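Local coordinates for protein 3-hydroxyacyl-thioester dehydratase X (PDB 4OOB) that catalyses the reversible hydration of trans-2-enoyl-CoA to (3R)-3-hydroxyacyl-CoA, with a preference for C8 to C12 chains, at residues V153-P158 against L223-A228; A159-Y164 against I190-F195; A228-A233 against L241-M246; A29-R34 against T196-L201. One frame throughout, in Å; residues are numbered along the deposited sequence.

Interaction 1: residues V153-P158 against L223-A228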
loop_
_atom_site.group_PDB
_atom_site.type_symbol
_atom_site.label_atom_id
_atom_site.label_comp_id
_atom_site.label_asym_id
_atom_site.label_seq_id
_atom_site.Cartn_x
_atom_site.Cartn_y
_atom_site.Cartn_z
ATOM N N VAL A 153 8.143 -15.120 -8.283
ATOM C CA VAL A 153 6.761 -15.517 -8.129
ATOM C C VAL A 153 6.334 -15.319 -6.691
ATOM O O VAL A 153 6.912 -15.882 -5.769
ATOM C CB VAL A 153 6.576 -16.981 -8.494
ATOM C CG1 VAL A 153 5.128 -17.395 -8.268
ATOM C CG2 VAL A 153 7.023 -17.230 -9.936
ATOM N N LEU A 154 5.320 -14.490 -6.510
ATOM C CA LEU A 154 4.698 -14.276 -5.196
ATOM C C LEU A 154 3.587 -15.283 -5.010
ATOM O O LEU A 154 2.758 -15.407 -5.907
ATOM C CB LEU A 154 4.130 -12.852 -5.156
ATOM C CG LEU A 154 5.031 -11.855 -4.459
ATOM C CD1 LEU A 154 6.483 -12.005 -4.807
ATOM C CD2 LEU A 154 4.589 -10.448 -4.728
ATOM N N ARG A 155 3.569 -15.999 -3.888
ATOM C CA ARG A 155 2.433 -16.861 -3.521
ATOM C C ARG A 155 1.808 -16.361 -2.229
ATOM O O ARG A 155 2.458 -16.270 -1.209
ATOM C CB ARG A 155 2.793 -18.354 -3.299
ATOM C CG ARG A 155 1.508 -19.218 -3.540
ATOM C CD ARG A 155 1.305 -20.225 -2.482
ATOM N NE ARG A 155 0.002 -20.910 -2.346
ATOM C CZ ARG A 155 -0.996 -21.047 -3.238
ATOM N NH1 ARG A 155 -1.008 -20.548 -4.466
ATOM N NH2 ARG A 155 -2.060 -21.726 -2.866
ATOM N N ILE A 156 0.516 -16.112 -2.270
ATOM C CA ILE A 156 -0.110 -15.330 -1.236
ATOM C C ILE A 156 -1.349 -16.068 -0.786
ATOM O O ILE A 156 -2.261 -16.236 -1.560
ATOM C CB ILE A 156 -0.467 -13.941 -1.756
ATOM C CG1 ILE A 156 0.729 -13.318 -2.438
ATOM C CG2 ILE A 156 -0.919 -13.017 -0.608
ATOM C CD1 ILE A 156 0.368 -11.969 -3.007
ATOM N N THR A 157 -1.338 -16.509 0.465
ATOM C CA THR A 157 -2.417 -17.276 1.070
ATOM C C THR A 157 -3.346 -16.380 1.929
ATOM O O THR A 157 -2.933 -15.314 2.434
ATOM C CB THR A 157 -1.842 -18.359 2.004
ATOM O OG1 THR A 157 -1.167 -17.721 3.096
ATOM C CG2 THR A 157 -0.794 -19.230 1.292
ATOM N N PRO A 158 -4.597 -16.816 2.118
ATOM C CA PRO A 158 -5.427 -16.189 3.133
ATOM C C PRO A 158 -4.677 -16.015 4.463
ATOM O O PRO A 158 -4.759 -14.957 5.096
ATOM C CB PRO A 158 -6.607 -17.181 3.274
ATOM C CG PRO A 158 -6.760 -17.691 1.859
ATOM C CD PRO A 158 -5.321 -17.896 1.418
ATOM N N LEU A 223 -6.928 -11.939 -5.779
ATOM C CA LEU A 223 -7.844 -12.909 -5.169
ATOM C C LEU A 223 -7.045 -14.005 -4.586
ATOM O O LEU A 223 -6.105 -14.430 -5.200
ATOM C CB LEU A 223 -8.798 -13.525 -6.164
ATOM C CG LEU A 223 -9.734 -12.571 -6.899
ATOM C CD1 LEU A 223 -10.523 -13.454 -7.893
ATOM C CD2 LEU A 223 -10.632 -11.820 -5.929
ATOM N N LEU A 224 -7.385 -14.438 -3.374
ATOM C CA LEU A 224 -6.518 -15.372 -2.624
ATOM C C LEU A 224 -7.159 -16.779 -2.659
ATOM O O LEU A 224 -8.381 -16.880 -2.742
ATOM C CB LEU A 224 -6.329 -14.894 -1.179
ATOM C CG LEU A 224 -5.924 -13.435 -0.902
ATOM C CD1 LEU A 224 -5.912 -13.169 0.593
ATOM C CD2 LEU A 224 -4.528 -13.138 -1.458
ATOM N N PRO A 225 -6.342 -17.848 -2.643
ATOM C CA PRO A 225 -4.863 -17.835 -2.770
ATOM C C PRO A 225 -4.415 -17.338 -4.159
ATOM O O PRO A 225 -5.082 -17.576 -5.152
ATOM C CB PRO A 225 -4.484 -19.325 -2.624
ATOM C CG PRO A 225 -5.745 -20.075 -3.023
ATOM C CD PRO A 225 -6.849 -19.223 -2.460
ATOM N N ALA A 226 -3.298 -16.645 -4.216
ATOM C CA ALA A 226 -2.810 -16.074 -5.458
ATOM C C ALA A 226 -1.401 -16.581 -5.725
ATOM O O ALA A 226 -0.522 -16.580 -4.835
ATOM C CB ALA A 226 -2.790 -14.566 -5.367
ATOM N N THR A 227 -1.188 -16.954 -6.979
ATOM C CA THR A 227 0.150 -17.169 -7.466
ATOM C C THR A 227 0.391 -16.114 -8.514
ATOM O O THR A 227 -0.303 -16.099 -9.516
ATOM C CB THR A 227 0.272 -18.556 -8.067
ATOM O OG1 THR A 227 0.032 -19.503 -7.024
ATOM C CG2 THR A 227 1.614 -18.768 -8.577
ATOM N N ALA A 228 1.379 -15.244 -8.321
ATOM C CA ALA A 228 1.505 -14.100 -9.204
ATOM C C ALA A 228 2.962 -13.838 -9.634
ATOM O O ALA A 228 3.901 -13.842 -8.809
ATOM C CB ALA A 228 0.899 -12.904 -8.549
#

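Interaction 2: residues A159-Y164 against I190-F195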
loop_
_atom_site.group_PDB
_atom_site.type_symbol
_atom_site.label_atom_id
_atom_site.label_comp_id
_atom_site.label_asym_id
_atom_site.label_seq_id
_atom_site.Cartn_x
_atom_site.Cartn_y
_atom_site.Cartn_z
ATOM N N ALA A 159 -3.928 -17.023 4.886
ATOM C CA ALA A 159 -3.291 -16.945 6.196
ATOM C C ALA A 159 -2.164 -15.887 6.245
ATOM O O ALA A 159 -2.092 -15.137 7.171
ATOM C CB ALA A 159 -2.821 -18.324 6.653
ATOM N N LYS A 160 -1.316 -15.783 5.226
ATOM C CA LYS A 160 -0.336 -14.670 5.137
ATOM C C LYS A 160 -1.037 -13.269 5.279
ATOM O O LYS A 160 -0.527 -12.357 5.981
ATOM C CB LYS A 160 0.392 -14.763 3.825
ATOM C CG LYS A 160 1.324 -13.605 3.493
ATOM C CD LYS A 160 2.524 -13.573 4.421
ATOM C CE LYS A 160 3.348 -14.863 4.474
ATOM N NZ LYS A 160 3.753 -15.283 3.111
ATOM N N ILE A 161 -2.225 -13.144 4.699
ATOM C CA ILE A 161 -2.952 -11.865 4.686
ATOM C C ILE A 161 -3.720 -11.621 6.006
ATOM O O ILE A 161 -3.866 -10.457 6.402
ATOM C CB ILE A 161 -3.837 -11.732 3.411
ATOM C CG1 ILE A 161 -2.948 -11.696 2.182
ATOM C CG2 ILE A 161 -4.792 -10.504 3.437
ATOM C CD1 ILE A 161 -2.018 -10.498 2.090
ATOM N N ARG A 162 -4.179 -12.676 6.696
ATOM C CA ARG A 162 -4.595 -12.524 8.121
ATOM C C ARG A 162 -3.380 -12.040 8.919
ATOM O O ARG A 162 -3.499 -11.122 9.705
ATOM C CB ARG A 162 -5.213 -13.808 8.767
ATOM C CG ARG A 162 -6.597 -14.204 8.242
ATOM C CD ARG A 162 -7.289 -15.374 8.983
ATOM N NE ARG A 162 -6.582 -16.641 8.727
ATOM C CZ ARG A 162 -6.792 -17.471 7.708
ATOM N NH1 ARG A 162 -7.746 -17.246 6.805
ATOM N NH2 ARG A 162 -6.078 -18.564 7.608
ATOM N N ARG A 163 -2.194 -12.603 8.687
ATOM C CA ARG A 163 -1.014 -12.118 9.439
ATOM C C ARG A 163 -0.657 -10.664 9.115
ATOM O O ARG A 163 -0.309 -9.898 10.015
ATOM C CB ARG A 163 0.242 -12.992 9.236
ATOM C CG ARG A 163 0.388 -14.149 10.192
ATOM C CD ARG A 163 1.879 -14.444 10.423
ATOM N NE ARG A 163 2.450 -15.014 9.223
ATOM C CZ ARG A 163 3.697 -14.842 8.763
ATOM N NH1 ARG A 163 4.602 -14.072 9.364
ATOM N NH2 ARG A 163 4.032 -15.465 7.645
ATOM N N TYR A 164 -0.697 -10.317 7.827
ATOM C CA TYR A 164 -0.441 -8.937 7.379
ATOM C C TYR A 164 -1.415 -7.937 8.040
ATOM O O TYR A 164 -1.043 -6.825 8.420
ATOM C CB TYR A 164 -0.521 -8.810 5.839
ATOM C CG TYR A 164 -0.193 -7.395 5.449
ATOM C CD1 TYR A 164 1.101 -6.896 5.580
ATOM C CD2 TYR A 164 -1.193 -6.513 5.089
ATOM C CE1 TYR A 164 1.377 -5.552 5.297
ATOM C CE2 TYR A 164 -0.925 -5.184 4.829
ATOM C CZ TYR A 164 0.340 -4.693 4.910
ATOM O OH TYR A 164 0.581 -3.321 4.616
ATOM N N ILE A 190 -9.381 -10.779 -0.492
ATOM C CA ILE A 190 -8.359 -10.252 -1.389
ATOM C C ILE A 190 -7.194 -9.710 -0.572
ATOM O O ILE A 190 -7.399 -9.334 0.545
ATOM C CB ILE A 190 -8.923 -9.163 -2.347
ATOM C CG1 ILE A 190 -9.241 -7.915 -1.562
ATOM C CG2 ILE A 190 -10.127 -9.707 -3.123
ATOM C CD1 ILE A 190 -9.926 -6.774 -2.275
ATOM N N ALA A 191 -5.979 -9.703 -1.141
ATOM C CA ALA A 191 -4.813 -9.126 -0.480
ATOM C C ALA A 191 -4.976 -7.629 -0.381
ATOM O O ALA A 191 -5.517 -7.020 -1.276
ATOM C CB ALA A 191 -3.533 -9.420 -1.254
ATOM N N HIS A 192 -4.453 -7.056 0.682
ATOM C CA HIS A 192 -4.278 -5.585 0.767
ATOM C C HIS A 192 -3.327 -5.107 -0.327
ATOM O O HIS A 192 -2.355 -5.797 -0.663
ATOM C CB HIS A 192 -3.660 -5.147 2.083
ATOM C CG HIS A 192 -4.238 -5.795 3.286
ATOM N ND1 HIS A 192 -4.717 -5.069 4.358
ATOM C CD2 HIS A 192 -4.367 -7.093 3.626
ATOM C CE1 HIS A 192 -5.160 -5.896 5.290
ATOM N NE2 HIS A 192 -4.972 -7.130 4.865
ATOM N N GLY A 193 -3.602 -3.921 -0.894
ATOM C CA GLY A 193 -2.727 -3.351 -1.888
ATOM C C GLY A 193 -1.344 -3.169 -1.342
ATOM O O GLY A 193 -0.372 -3.463 -2.038
ATOM N N MET A 194 -1.224 -2.724 -0.082
ATOM C CA MET A 194 0.101 -2.406 0.429
ATOM C C MET A 194 0.854 -3.667 0.882
ATOM O O MET A 194 2.044 -3.598 1.151
ATOM C CB MET A 194 0.027 -1.350 1.563
ATOM C CG MET A 194 -0.427 0.016 1.074
ATOM S SD MET A 194 0.697 0.704 -0.145
ATOM C CE MET A 194 2.156 0.913 0.877
ATOM N N PHE A 195 0.175 -4.817 1.019
ATOM C CA PHE A 195 0.937 -6.057 1.192
ATOM C C PHE A 195 1.789 -6.276 -0.033
ATOM O O PHE A 195 2.989 -6.486 0.042
ATOM C CB PHE A 195 0.089 -7.301 1.389
ATOM C CG PHE A 195 0.930 -8.558 1.378
ATOM C CD1 PHE A 195 1.658 -8.934 2.506
ATOM C CD2 PHE A 195 1.095 -9.295 0.203
ATOM C CE1 PHE A 195 2.511 -10.073 2.488
ATOM C CE2 PHE A 195 1.934 -10.424 0.174
ATOM C CZ PHE A 195 2.626 -10.824 1.332
HETATM O O HOH W 1 2.715 -2.470 3.328
#

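Interaction 3: residues A228-A233 against L241-M246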
loop_
_atom_site.group_PDB
_atom_site.type_symbol
_atom_site.label_atom_id
_atom_site.label_comp_id
_atom_site.label_asym_id
_atom_site.label_seq_id
_atom_site.Cartn_x
_atom_site.Cartn_y
_atom_site.Cartn_z
ATOM N N ALA A 228 1.379 -15.244 -8.321
ATOM C CA ALA A 228 1.505 -14.100 -9.204
ATOM C C ALA A 228 2.962 -13.838 -9.634
ATOM O O ALA A 228 3.901 -13.842 -8.809
ATOM C CB ALA A 228 0.899 -12.904 -8.549
ATOM N N GLY A 229 3.127 -13.614 -10.940
ATOM C CA GLY A 229 4.454 -13.491 -11.563
ATOM C C GLY A 229 4.885 -12.052 -11.442
ATOM O O GLY A 229 4.090 -11.146 -11.748
ATOM N N LEU A 230 6.115 -11.837 -10.964
ATOM C CA LEU A 230 6.665 -10.483 -10.836
ATOM C C LEU A 230 7.772 -10.229 -11.884
ATOM O O LEU A 230 8.752 -10.953 -11.965
ATOM C CB LEU A 230 7.207 -10.209 -9.420
ATOM C CG LEU A 230 7.964 -8.865 -9.284
ATOM C CD1 LEU A 230 7.007 -7.700 -9.334
ATOM C CD2 LEU A 230 8.781 -8.818 -8.005
ATOM N N TYR A 231 7.591 -9.162 -12.647
ATOM C CA TYR A 231 8.549 -8.679 -13.636
ATOM C C TYR A 231 9.238 -7.392 -13.171
ATOM O O TYR A 231 8.598 -6.426 -12.702
ATOM C CB TYR A 231 7.831 -8.414 -14.940
ATOM C CG TYR A 231 7.196 -9.678 -15.436
ATOM C CD1 TYR A 231 7.863 -10.502 -16.330
ATOM C CD2 TYR A 231 5.961 -10.076 -14.976
ATOM C CE1 TYR A 231 7.302 -11.671 -16.758
ATOM C CE2 TYR A 231 5.377 -11.241 -15.414
ATOM C CZ TYR A 231 6.067 -12.025 -16.297
ATOM O OH TYR A 231 5.502 -13.163 -16.736
ATOM N N VAL A 232 10.542 -7.402 -13.320
ATOM C CA VAL A 232 11.417 -6.332 -12.877
ATOM C C VAL A 232 12.426 -5.983 -13.985
ATOM O O VAL A 232 13.180 -6.827 -14.420
ATOM C CB VAL A 232 12.213 -6.754 -11.639
ATOM C CG1 VAL A 232 13.080 -5.605 -11.155
ATOM C CG2 VAL A 232 11.257 -7.187 -10.533
ATOM N N ALA A 233 12.399 -4.733 -14.434
ATOM C CA ALA A 233 13.361 -4.209 -15.394
ATOM C C ALA A 233 14.148 -3.209 -14.615
ATOM O O ALA A 233 13.567 -2.272 -14.044
ATOM C CB ALA A 233 12.653 -3.545 -16.570
ATOM N N LEU A 241 8.342 -2.148 -12.225
ATOM C CA LEU A 241 7.770 -3.391 -11.667
ATOM C C LEU A 241 6.363 -3.619 -12.208
ATOM O O LEU A 241 5.571 -2.681 -12.329
ATOM C CB LEU A 241 7.683 -3.309 -10.140
ATOM C CG LEU A 241 8.842 -3.510 -9.160
ATOM C CD1 LEU A 241 10.199 -3.252 -9.722
ATOM C CD2 LEU A 241 8.696 -2.629 -7.926
ATOM N N THR A 242 6.077 -4.875 -12.558
ATOM C CA THR A 242 4.730 -5.314 -12.849
ATOM C C THR A 242 4.479 -6.672 -12.245
ATOM O O THR A 242 5.252 -7.620 -12.476
ATOM C CB THR A 242 4.441 -5.449 -14.350
ATOM O OG1 THR A 242 4.708 -4.225 -14.982
ATOM C CG2 THR A 242 3.016 -5.697 -14.545
ATOM N N LEU A 243 3.414 -6.753 -11.460
ATOM C CA LEU A 243 2.962 -8.008 -10.884
ATOM C C LEU A 243 1.684 -8.420 -11.588
ATOM O O LEU A 243 0.740 -7.664 -11.601
ATOM C CB LEU A 243 2.659 -7.809 -9.395
ATOM C CG LEU A 243 2.198 -9.024 -8.571
ATOM C CD1 LEU A 243 3.359 -9.980 -8.290
ATOM C CD2 LEU A 243 1.499 -8.627 -7.300
ATOM N N ARG A 244 1.628 -9.618 -12.147
ATOM C CA ARG A 244 0.396 -10.086 -12.857
ATOM C C ARG A 244 -0.012 -11.529 -12.529
ATOM O O ARG A 244 0.757 -12.235 -11.918
ATOM C CB ARG A 244 0.569 -9.910 -14.355
ATOM C CG ARG A 244 1.952 -10.135 -14.848
ATOM C CD ARG A 244 1.978 -10.132 -16.370
ATOM N NE ARG A 244 2.564 -8.946 -17.015
ATOM C CZ ARG A 244 1.879 -7.896 -17.475
ATOM N NH1 ARG A 244 0.559 -7.821 -17.317
ATOM N NH2 ARG A 244 2.521 -6.912 -18.096
ATOM N N ASN A 245 -1.194 -11.969 -12.961
ATOM C CA ASN A 245 -1.728 -13.323 -12.597
ATOM C C ASN A 245 -1.642 -14.476 -13.595
ATOM O O ASN A 245 -2.209 -15.555 -13.313
ATOM C CB ASN A 245 -3.209 -13.202 -12.223
ATOM C CG ASN A 245 -4.021 -12.568 -13.317
ATOM O OD1 ASN A 245 -3.506 -11.772 -14.084
ATOM N ND2 ASN A 245 -5.287 -12.897 -13.380
ATOM N N MET A 246 -1.003 -14.298 -14.748
ATOM C CA MET A 246 -1.161 -15.300 -15.841
ATOM C C MET A 246 -2.492 -16.030 -15.711
ATOM O O MET A 246 -3.170 -16.262 -16.704
ATOM C CB MET A 246 -0.040 -16.349 -15.867
#

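Interaction 4: residues A29-R34 against T196-L201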
loop_
_atom_site.group_PDB
_atom_site.type_symbol
_atom_site.label_atom_id
_atom_site.label_comp_id
_atom_site.label_asym_id
_atom_site.label_seq_id
_atom_site.Cartn_x
_atom_site.Cartn_y
_atom_site.Cartn_z
ATOM N N ALA A 29 9.074 -9.452 8.440
ATOM C CA ALA A 29 8.933 -10.914 8.256
ATOM C C ALA A 29 7.747 -11.281 7.368
ATOM O O ALA A 29 7.853 -12.105 6.432
ATOM C CB ALA A 29 8.799 -11.626 9.603
ATOM N N VAL A 30 6.594 -10.687 7.666
ATOM C CA VAL A 30 5.391 -11.029 6.885
ATOM C C VAL A 30 5.487 -10.575 5.409
ATOM O O VAL A 30 4.984 -11.276 4.526
ATOM C CB VAL A 30 4.092 -10.522 7.549
ATOM C CG1 VAL A 30 3.995 -9.022 7.457
ATOM C CG2 VAL A 30 2.877 -11.112 6.865
ATOM N N THR A 31 6.085 -9.398 5.155
ATOM C CA THR A 31 6.237 -8.903 3.779
ATOM C C THR A 31 7.413 -9.515 3.025
ATOM O O THR A 31 7.506 -9.357 1.802
ATOM C CB THR A 31 6.325 -7.380 3.716
ATOM O OG1 THR A 31 7.468 -6.913 4.454
ATOM C CG2 THR A 31 5.043 -6.766 4.288
ATOM N N GLY A 32 8.262 -10.261 3.738
ATOM C CA GLY A 32 9.475 -10.837 3.183
ATOM C C GLY A 32 10.562 -9.793 2.926
ATOM O O GLY A 32 11.337 -9.912 1.988
ATOM N N LEU A 33 10.591 -8.734 3.711
ATOM C CA LEU A 33 11.507 -7.645 3.505
ATOM C C LEU A 33 12.543 -7.733 4.628
ATOM O O LEU A 33 12.411 -8.567 5.533
ATOM C CB LEU A 33 10.721 -6.354 3.562
ATOM C CG LEU A 33 10.405 -5.586 2.292
ATOM C CD1 LEU A 33 10.218 -6.417 1.027
ATOM C CD2 LEU A 33 9.207 -4.709 2.518
ATOM N N ARG A 34 13.585 -6.921 4.555
ATOM C CA ARG A 34 14.738 -7.082 5.417
ATOM C C ARG A 34 14.509 -6.247 6.675
ATOM O O ARG A 34 14.109 -5.116 6.574
ATOM C CB ARG A 34 15.994 -6.624 4.688
ATOM C CG ARG A 34 17.276 -7.251 5.217
ATOM C CD ARG A 34 18.521 -6.497 4.775
ATOM N NE ARG A 34 18.761 -5.392 5.690
ATOM C CZ ARG A 34 19.601 -5.401 6.727
ATOM N NH1 ARG A 34 20.360 -6.467 7.007
ATOM N NH2 ARG A 34 19.701 -4.313 7.494
ATOM N N THR A 196 1.130 -6.239 -1.170
ATOM C CA THR A 196 1.745 -6.544 -2.431
ATOM C C THR A 196 2.770 -5.444 -2.765
ATOM O O THR A 196 3.854 -5.744 -3.257
ATOM C CB THR A 196 0.622 -6.797 -3.463
ATOM O OG1 THR A 196 0.834 -8.050 -4.134
ATOM C CG2 THR A 196 0.497 -5.793 -4.415
ATOM N N ALA A 197 2.482 -4.184 -2.417
ATOM C CA ALA A 197 3.428 -3.115 -2.740
ATOM C C ALA A 197 4.702 -3.309 -1.970
ATOM O O ALA A 197 5.758 -2.929 -2.457
ATOM C CB ALA A 197 2.873 -1.755 -2.449
ATOM N N ALA A 198 4.595 -3.868 -0.762
ATOM C CA ALA A 198 5.760 -4.108 0.021
ATOM C C ALA A 198 6.446 -5.363 -0.512
ATOM O O ALA A 198 7.637 -5.310 -0.790
ATOM C CB ALA A 198 5.418 -4.273 1.477
ATOM N N ALA A 199 5.692 -6.463 -0.685
ATOM C CA ALA A 199 6.283 -7.781 -1.065
ATOM C C ALA A 199 7.151 -7.741 -2.351
ATOM O O ALA A 199 8.172 -8.402 -2.439
ATOM C CB ALA A 199 5.184 -8.800 -1.202
ATOM N N VAL A 200 6.771 -6.908 -3.325
ATOM C CA VAL A 200 7.537 -6.791 -4.607
ATOM C C VAL A 200 8.945 -6.170 -4.477
ATOM O O VAL A 200 9.760 -6.259 -5.399
ATOM C CB VAL A 200 6.746 -6.033 -5.693
ATOM C CG1 VAL A 200 5.479 -6.793 -6.038
ATOM C CG2 VAL A 200 6.481 -4.599 -5.298
ATOM N N LEU A 201 9.245 -5.578 -3.307
ATOM C CA LEU A 201 10.504 -4.880 -3.101
ATOM C C LEU A 201 11.601 -5.825 -2.624
ATOM O O LEU A 201 12.717 -5.428 -2.502
ATOM C CB LEU A 201 10.308 -3.709 -2.114
ATOM C CG LEU A 201 9.250 -2.650 -2.475
ATOM C CD1 LEU A 201 9.205 -1.507 -1.473
ATOM C CD2 LEU A 201 9.521 -2.097 -3.889
#

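Interaction 1: residues V153-P158 against L223-A228
I156 and A226 face each other as a hydrogen-bonded pair of an antiparallel sheet, with L154 and A228 repeating the arrangement two residues along, an example of an outer strand with unlike faces. The strand axes run at 172°, and four backbone bonds set the register, among them I156 N to A226 O at 2.8 Å. The tight side is the face bearing I156 and A226. I156 CG2, placed opposite the backbone N about the first torsion, presses on L224 CD2 at 3.7 Å. L224 comes just before the cis peptide that leads into P225; its side chain and the P158 ring run alongside each other with their ends pointing opposite ways, L224 CB 4.1 Å from P158 CD. The solvent side, carrying R155 and T227, is looser. A bend at chi2 (-134°) turns the R155 chain over the neighbouring strand, where NH1 meets T227 OG1 in the guanidinium plane at 3.0 Å; the N-H...O angle of 122° makes this a weak bond. Alongside, R155 NH2 lies 3.4 Å from P225 CB, and V153 CG1 touches T227 CG2. T157 OG1 turns instead to K160 N, capping helix 158-167. Within this chain, strand 152-156 is an outermost strand of the sheet; I156 rests on I161 of helix 158-167 and on F195 and T196 of helix 193-199, while L154 touches A199.

Interaction 2: residues A159-Y164 against I190-F195
Y164, H192 and F195 form an aromatic cluster, illustrating how rings can join a helix, here 158-167, to the start of another, 193-199. Two ring pairs are edge-to-face. Y164 turns its edge to the face of H192, with Y164 CD2 over the imidazole centre, the ring centroids 4.9 Å apart and the planes at 75°. F195 in turn offers its edge to the face of Y164 in an offset version of the same geometry, centroids 5.6 Å apart. Both Y164 and F195 carry CG anti to the backbone N (chi1 -178° and 173°), which sends each ring across to the other segment. CH-pi contacts fill in between: F195 CB sits squarely over the Y164 ring, 4.0 Å from its centroid, and I161 CD1 lies over the F195 face nearer the rim. The aliphatic contacts belong mainly to I161, whose CG2 meets the edge of H192 at CD2 (3.4 Å) while CD1 also reaches A191 CB at 3.8 Å. The K160 chain runs roughly perpendicular to F195, its CG 3.8 Å from F195 CZ. A single water supplies the polar link, lying 2.6 Å from Y164 OH and donating to M194 O at a short distance. The chemistry is thus that of a buried, largely apolar seam: the H192 ring, also stacked with H175, meets Y164 over a face and I161 at an edge, contacts that restrict its rotation.

Interaction 3: residues A228-A233 against L241-M246
G229 and R244 share a pair of backbone bonds, as do Y231 and T242, in a case where backbone donors and acceptors are met partly within the pair and partly by neighbouring strands. G229 N gives to R244 O and R244 N returns to G229 O, both at 2.9 Å; Y231 N reaches T242 O at 2.8 Å in an almost straight bond (174°), and T242 N meets Y231 O at 3.0 Å. Some carbonyls also receive a CA-H, as G229 O does from L243 CA at 3.4 Å. In the non-hydrogen-bonded pairs the backbone turns outward: L230 bonds to A152 of strand 152-156, L241 and L243 to A255 and H252 of strand 251-259. The Y231 ring lies across the R244 chain, with CE2 3.6 Å from R244 CG, and its OH bonds to P148 O. The R244 chain bends at chi3 (106°), laying its guanidinium over T242 CG2, while NH1 has a weak bond to G249 O; the guanidinium plane stands 60° from the Y231 ring. On the face of L230 and L243, apolar contacts take over, as between L243 CD1 and A228 CB at 3.8 Å. This is the regular two-stranded beta hairpin 226-234/238-244 within the antiparallel sheet of a hot-dog fold.

Interaction 4: residues A29-R34 against T196-L201
T31 and A199 bring the C-terminal end of helix 21-31 against that of helix 193-199, their CA atoms 5.0 Å apart and A199 CA-H directed at T31 O (3.5 Å, angle at H 153°). Such closeness is an example of what small residues allow, since the facing helix presents alanines. Just beyond T31 a Schellman motif ends the first helix, with G32 at positive phi (73°) as its C-prime residue and L33 N bonded to A28 O; the chain is thereby swung round to deliver L33 to the same surface. With chi1 at 61° the T31 hydroxyl folds back over its own helix and bonds to Y27 O. Its methyl is left for the contact, T31 CG2 meeting A198 CB at 3.8 Å. Both L33 methyls sit by A198 O, a carbonyl already taken by L201 N, with CD1 the closer at 3.3 Å; CD2 also touches A198 CB at 4.0 Å. The same CD1 reaches on to L201 CB at 4.1 Å. Around this buried junction, T31 also leans on Y164 of helix 158-167, L201 on Y214 of strand 212-218, and V200 on L154 of strand 152-156.

Interactions 1 and 3 share A228 and continue one sheet, their centres 12 Å apart. Helix 193-199 serves both interaction 2 and interaction 4 (centres 11 Å apart), and lies against that sheet as the central helix of a hot-dog fold does: L243 CD2 is 3.3 Å from T196 OG1, and just past the helix L230 CD1 is 3.7 Å from V200 CG1. Interaction 1 meets interaction 2 where L224 CD1 packs on I161 CG1 at 3.7 Å, whereas interactions 2 and 3 stay apart, about 8 Å between nearest atoms. H175, stacked with H192, belongs to a GDxNPxH sequence characteristic of (R)-specific enoyl-CoA hydratases, so interaction 2 probably borders the active site.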